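Local atomic coordinates of Exo-beta-1,4-mannosidase (Rhizomucor miehei, PDB entry 4LYP), a protein that probably hydrolyses terminal, non-reducing beta-D-mannose residues of beta-mannosides, as a TIM-barrel enzyme of glycoside hydrolase family 5 with transglycosylation activity. Residues 249-254 with 283-288; 239-244 with 276-281. One frame throughout, in Å; residues are numbered along the deposited sequence.

Interaction 1 (249-254 with 283-288); sequences EISTFI and KNIDYT
Ser-251, in segment 249-254 of helix 244-257, comes closest to Asn-284 in the irregular segment 283-288, with their CA atoms 5.4 Å apart. No backbone hydrogen bond joins helix and loop; side chains and a water bridge the gap. The one direct polar link runs from ND2 of Asn-284 to OG1 of Thr-252, 2.9 Å with an N-H...O angle of 152°, and the hydroxyl lies nearly in the amide plane. With OG1 of Thr-252 anti to the carbonyl carbon (chi1 -68°), the hydroxyl also reaches Glu-248 O one turn back. The buried Ser-251 beside it sets its CB against the carbonyl O of Asn-284. The same CB of Ser-251 lies 3.6 Å from the CD1 methyl of Ile-285. Its OG bonds to Phe-247 O in its own helix and accepts from a water at 2.9 Å; that water in turn accepts from Asn-284 N, fastening the loop backbone to the helix. Thus polar links lie beside a small apolar contact. Ile-250 and Phe-253 pack on helix 197-213, while Ser-251 and Ile-254 touch Val-263 of strand 262-264; segment 283-288 passes alongside, from helix 273-280 into strand 288-292.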
loop_
_atom_site.group_PDB
_atom_site.type_symbol
_atom_site.label_atom_id
_atom_site.label_comp_id
_atom_site.label_asym_id
_atom_site.label_seq_id
_atom_site.Cartn_x
_atom_site.Cartn_y
_atom_site.Cartn_z
ATOM N N GLU A 249 2.944 -3.660 20.721
ATOM C CA GLU A 249 1.706 -3.200 21.320
ATOM C C GLU A 249 0.604 -3.005 20.280
ATOM O O GLU A 249 -0.543 -3.369 20.529
ATOM C CB GLU A 249 2.033 -1.890 22.062
ATOM C CG GLU A 249 1.084 -1.574 23.189
ATOM C CD GLU A 249 0.410 -0.373 22.751
ATOM O OE1 GLU A 249 0.562 0.771 23.297
ATOM O OE2 GLU A 249 -0.224 -0.596 21.749
ATOM N N ILE A 250 0.920 -2.343 19.161
ATOM C CA ILE A 250 -0.145 -2.056 18.209
ATOM C C ILE A 250 -0.595 -3.320 17.526
ATOM O O ILE A 250 -1.785 -3.511 17.269
ATOM C CB ILE A 250 0.227 -0.937 17.208
ATOM C CG1 ILE A 250 0.696 0.381 17.789
ATOM C CG2 ILE A 250 -1.014 -0.632 16.315
ATOM C CD1 ILE A 250 -0.373 1.025 18.682
ATOM N N SER A 251 0.361 -4.222 17.178
ATOM C CA SER A 251 -0.076 -5.462 16.508
ATOM C C SER A 251 -1.020 -6.276 17.414
ATOM O O SER A 251 -1.961 -6.863 16.950
ATOM C CB SER A 251 1.121 -6.284 16.072
ATOM O OG SER A 251 1.903 -6.754 17.204
ATOM N N THR A 252 -0.729 -6.287 18.723
ATOM C CA THR A 252 -1.543 -7.070 19.657
ATOM C C THR A 252 -2.918 -6.415 19.786
ATOM O O THR A 252 -3.938 -7.103 19.819
ATOM C CB THR A 252 -0.822 -7.122 21.027
ATOM O OG1 THR A 252 0.332 -7.881 20.838
ATOM C CG2 THR A 252 -1.706 -7.792 22.138
ATOM N N PHE A 253 -2.973 -5.074 19.808
ATOM C CA PHE A 253 -4.244 -4.357 19.856
ATOM C C PHE A 253 -5.087 -4.722 18.631
ATOM O O PHE A 253 -6.269 -5.024 18.720
ATOM C CB PHE A 253 -4.012 -2.833 19.893
ATOM C CG PHE A 253 -5.251 -2.028 19.891
ATOM C CD1 PHE A 253 -5.910 -1.743 21.082
ATOM C CD2 PHE A 253 -5.817 -1.584 18.693
ATOM C CE1 PHE A 253 -7.103 -0.982 21.058
ATOM C CE2 PHE A 253 -6.983 -0.887 18.694
ATOM C CZ PHE A 253 -7.624 -0.570 19.862
ATOM N N ILE A 254 -4.457 -4.681 17.433
ATOM C CA ILE A 254 -5.170 -4.952 16.196
ATOM C C ILE A 254 -5.680 -6.416 16.179
ATOM O O ILE A 254 -6.829 -6.643 15.827
ATOM C CB ILE A 254 -4.260 -4.689 14.958
ATOM C CG1 ILE A 254 -4.011 -3.209 14.855
ATOM C CG2 ILE A 254 -4.842 -5.238 13.677
ATOM C CD1 ILE A 254 -2.949 -2.858 13.836
ATOM N N LYS A 283 4.649 -11.934 17.898
ATOM C CA LYS A 283 3.649 -12.959 17.754
ATOM C C LYS A 283 2.501 -12.487 16.820
ATOM O O LYS A 283 1.876 -13.309 16.099
ATOM C CB LYS A 283 3.048 -13.306 19.153
ATOM C CG LYS A 283 1.925 -14.360 19.115
ATOM C CD LYS A 283 1.583 -14.803 20.500
ATOM C CE LYS A 283 0.677 -16.054 20.528
ATOM N NZ LYS A 283 0.942 -17.089 19.489
ATOM N N ASN A 284 2.116 -11.210 16.931
ATOM C CA ASN A 284 0.926 -10.732 16.226
ATOM C C ASN A 284 1.289 -9.981 14.958
ATOM O O ASN A 284 0.458 -9.225 14.444
ATOM C CB ASN A 284 0.024 -9.932 17.147
ATOM C CG ASN A 284 -0.503 -10.818 18.219
ATOM O OD1 ASN A 284 -1.019 -11.880 17.909
ATOM N ND2 ASN A 284 -0.353 -10.415 19.503
ATOM N N ILE A 285 2.493 -10.201 14.423
ATOM C CA ILE A 285 2.804 -9.845 13.042
ATOM C C ILE A 285 2.871 -11.137 12.273
ATOM O O ILE A 285 3.804 -11.928 12.455
ATOM C CB ILE A 285 4.094 -8.997 12.932
ATOM C CG1 ILE A 285 3.954 -7.648 13.651
ATOM C CG2 ILE A 285 4.487 -8.831 11.442
ATOM C CD1 ILE A 285 3.008 -6.646 13.017
ATOM N N ASP A 286 1.888 -11.407 11.414
ATOM C CA ASP A 286 1.781 -12.720 10.808
ATOM C C ASP A 286 2.628 -12.931 9.603
ATOM O O ASP A 286 2.990 -14.055 9.263
ATOM C CB ASP A 286 0.291 -12.963 10.433
ATOM C CG ASP A 286 -0.567 -13.095 11.650
ATOM O OD1 ASP A 286 -0.380 -14.077 12.412
ATOM O OD2 ASP A 286 -1.446 -12.223 11.857
ATOM N N TYR A 287 2.944 -11.848 8.867
ATOM C CA TYR A 287 3.733 -11.967 7.676
ATOM C C TYR A 287 4.578 -10.736 7.505
ATOM O O TYR A 287 4.396 -9.781 8.282
ATOM C CB TYR A 287 2.931 -12.300 6.383
ATOM C CG TYR A 287 2.029 -11.161 5.952
ATOM C CD1 TYR A 287 0.740 -10.999 6.459
ATOM C CD2 TYR A 287 2.460 -10.275 4.944
ATOM C CE1 TYR A 287 -0.135 -9.989 5.983
ATOM C CE2 TYR A 287 1.628 -9.266 4.444
ATOM C CZ TYR A 287 0.357 -9.137 4.978
ATOM O OH TYR A 287 -0.508 -8.148 4.514
ATOM N N THR A 288 5.501 -10.775 6.545
ATOM C CA THR A 288 6.488 -9.683 6.357
ATOM C C THR A 288 6.276 -8.999 5.021
ATOM O O THR A 288 5.710 -9.611 4.100
ATOM C CB THR A 288 7.913 -10.189 6.555
ATOM O OG1 THR A 288 8.313 -10.980 5.414
ATOM C CG2 THR A 288 8.024 -11.074 7.818
HETATM O O HOH W 1 2.783 -9.091 18.715
#

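Interaction 2 (239-244 with 276-281); sequences PQEAPA and FDRAHD
Glu-241 and Arg-278 form the electrostatic part of this contact, a salt bridge in which NH2 of Arg-278 donates to OE1 of Glu-241 at 2.9 Å and 161°. The oxygen lies near the guanidinium plane and receives the bond on its anti lone pair, the one turned away from OE2, while the carboxylate and guanidinium planes stand 57° apart. The pair meets through one nitrogen and one oxygen. NH2 is also held, more strongly, by a salt bridge to OD1 of Asp-275 in the same helix, so two carboxylates probably share the positive charge and help fix the rotation of the group.

Water reinforces the pairing from the guanidinium edge: one molecule accepts from Arg-278 NH1 at 2.8 Å and donates to Glu-241 OE1, closing a small ring that includes the salt bridge.

Van der Waals contact supplies the rest. CG of Arg-278 is anti to the backbone N (chi1 171°), and the bend at chi3 turns the guanidinium toward Glu-241, whose backbone C lies over one of its faces. CD of Arg-278 rests 3.1 Å from Ala-242 O. Nearer the backbone, CG of Arg-278 lies 3.6 Å from Ala-244 N, and the methyl of Ala-244 approaches the carbonyl O of Arg-278.

Pro-243 takes the N-cap position of helix 244-257, and the arginine lies along the end of the loop that leads from strand 230-234 into it. This is a beta-alpha loop of the TIM barrel, immediately following Glu-238, which lines a guanidine pocket.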
loop_
_atom_site.group_PDB
_atom_site.type_symbol
_atom_site.label_atom_id
_atom_site.label_comp_id
_atom_site.label_asym_id
_atom_site.label_seq_id
_atom_site.Cartn_x
_atom_site.Cartn_y
_atom_site.Cartn_z
ATOM N N PRO A 239 6.288 2.724 8.755
ATOM C CA PRO A 239 6.885 3.290 9.971
ATOM C C PRO A 239 8.400 3.434 9.815
ATOM O O PRO A 239 9.042 2.567 9.255
ATOM C CB PRO A 239 6.535 2.270 11.058
ATOM C CG PRO A 239 5.487 1.395 10.488
ATOM C CD PRO A 239 5.660 1.416 8.988
ATOM N N GLN A 240 8.987 4.539 10.302
ATOM C CA GLN A 240 10.405 4.835 10.135
ATOM C C GLN A 240 11.177 4.520 11.418
ATOM O O GLN A 240 11.178 5.285 12.374
ATOM C CB GLN A 240 10.605 6.289 9.708
ATOM C CG GLN A 240 9.914 6.665 8.387
ATOM C CD GLN A 240 10.511 5.906 7.224
ATOM O OE1 GLN A 240 11.692 6.097 6.879
ATOM N NE2 GLN A 240 9.764 4.977 6.625
ATOM N N GLU A 241 11.842 3.358 11.430
ATOM C CA GLU A 241 12.648 2.929 12.612
ATOM C C GLU A 241 11.832 3.056 13.902
ATOM O O GLU A 241 12.355 3.611 14.894
ATOM C CB GLU A 241 13.966 3.718 12.628
ATOM C CG GLU A 241 14.765 3.356 11.375
ATOM C CD GLU A 241 16.251 3.383 11.639
ATOM O OE1 GLU A 241 16.882 2.441 12.285
ATOM O OE2 GLU A 241 16.800 4.375 11.294
ATOM N N ALA A 242 10.620 2.583 13.930
ATOM C CA ALA A 242 9.784 2.616 15.120
ATOM C C ALA A 242 10.292 1.541 16.099
ATOM O O ALA A 242 10.831 0.498 15.693
ATOM C CB ALA A 242 8.373 2.337 14.723
ATOM N N PRO A 243 10.078 1.739 17.418
ATOM C CA PRO A 243 10.623 0.769 18.366
ATOM C C PRO A 243 9.865 -0.524 18.338
ATOM O O PRO A 243 8.615 -0.584 18.100
ATOM C CB PRO A 243 10.482 1.467 19.696
ATOM C CG PRO A 243 9.459 2.501 19.461
ATOM C CD PRO A 243 9.472 2.894 18.042
ATOM N N ALA A 244 10.581 -1.618 18.633
ATOM C CA ALA A 244 9.983 -2.947 18.714
ATOM C C ALA A 244 8.745 -2.943 19.621
ATOM O O ALA A 244 7.728 -3.599 19.363
ATOM C CB ALA A 244 10.988 -3.997 19.210
ATOM N N PHE A 276 14.428 -5.121 10.078
ATOM C CA PHE A 276 13.400 -6.106 9.684
ATOM C C PHE A 276 12.833 -6.844 10.869
ATOM O O PHE A 276 11.590 -7.003 10.996
ATOM C CB PHE A 276 14.047 -7.057 8.654
ATOM C CG PHE A 276 13.106 -8.065 8.063
ATOM C CD1 PHE A 276 12.918 -9.310 8.675
ATOM C CD2 PHE A 276 12.413 -7.774 6.859
ATOM C CE1 PHE A 276 12.075 -10.244 8.071
ATOM C CE2 PHE A 276 11.578 -8.703 6.281
ATOM C CZ PHE A 276 11.430 -9.930 6.873
ATOM N N ASP A 277 13.687 -7.339 11.756
ATOM C CA ASP A 277 13.237 -8.104 12.913
ATOM C C ASP A 277 12.503 -7.238 13.934
ATOM O O ASP A 277 11.579 -7.673 14.601
ATOM C CB ASP A 277 14.414 -8.858 13.570
ATOM C CG ASP A 277 14.937 -9.960 12.692
ATOM O OD1 ASP A 277 14.262 -10.368 11.721
ATOM O OD2 ASP A 277 16.007 -10.521 13.012
ATOM N N ARG A 278 12.950 -5.998 14.059
ATOM C CA ARG A 278 12.313 -5.065 15.002
ATOM C C ARG A 278 10.802 -4.896 14.648
ATOM O O ARG A 278 9.960 -4.782 15.532
ATOM C CB ARG A 278 13.008 -3.715 14.902
ATOM C CG ARG A 278 12.369 -2.584 15.625
ATOM C CD ARG A 278 13.260 -1.361 15.775
ATOM N NE ARG A 278 13.652 -0.848 14.447
ATOM C CZ ARG A 278 14.702 -0.076 14.194
ATOM N NH1 ARG A 278 15.474 0.371 15.209
ATOM N NH2 ARG A 278 15.008 0.274 12.900
ATOM N N ALA A 279 10.492 -4.913 13.345
ATOM C CA ALA A 279 9.113 -4.774 12.913
ATOM C C ALA A 279 8.357 -6.113 12.917
ATOM O O ALA A 279 7.179 -6.170 13.173
ATOM C CB ALA A 279 9.056 -4.220 11.465
ATOM N N HIS A 280 9.078 -7.207 12.532
ATOM C CA HIS A 280 8.374 -8.454 12.169
ATOM C C HIS A 280 8.450 -9.563 13.218
ATOM O O HIS A 280 7.623 -10.476 13.139
ATOM C CB HIS A 280 8.924 -8.988 10.854
ATOM C CG HIS A 280 8.691 -8.056 9.703
ATOM N ND1 HIS A 280 9.680 -7.530 8.947
ATOM C CD2 HIS A 280 7.510 -7.658 9.105
ATOM C CE1 HIS A 280 9.138 -6.747 7.972
ATOM N NE2 HIS A 280 7.840 -6.849 8.037
ATOM N N ASP A 281 9.428 -9.527 14.143
ATOM C CA ASP A 281 9.572 -10.642 15.079
ATOM C C ASP A 281 8.654 -10.422 16.284
ATOM O O ASP A 281 9.100 -10.110 17.391
ATOM C CB ASP A 281 11.047 -10.791 15.486
ATOM C CG ASP A 281 11.308 -12.034 16.318
ATOM O OD1 ASP A 281 10.459 -12.903 16.364
ATOM O OD2 ASP A 281 12.390 -12.098 16.898
HETATM O O HOH W 2 17.406 2.439 15.458
#

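Interactions 1 and 2 join the same two helices and their loops at different points. Interaction 2 ties helix 273-280 to the loop leading into helix 244-257, whereas interaction 1 ties the middle of that helix to the loop leaving helix 273-280; their segments alternate along the chain and their centres lie 11 Å apart. Interaction 2 is a surface contact built on charge, while interaction 1 is partly buried and relies on neutral hydrogen bonds, a water and small apolar groups. Between them the packing is direct: Thr-288 CB lies 3.5 Å from Phe-276 CZ, and Ile-285 leans on the carbonyl oxygens of Ala-279 and His-280.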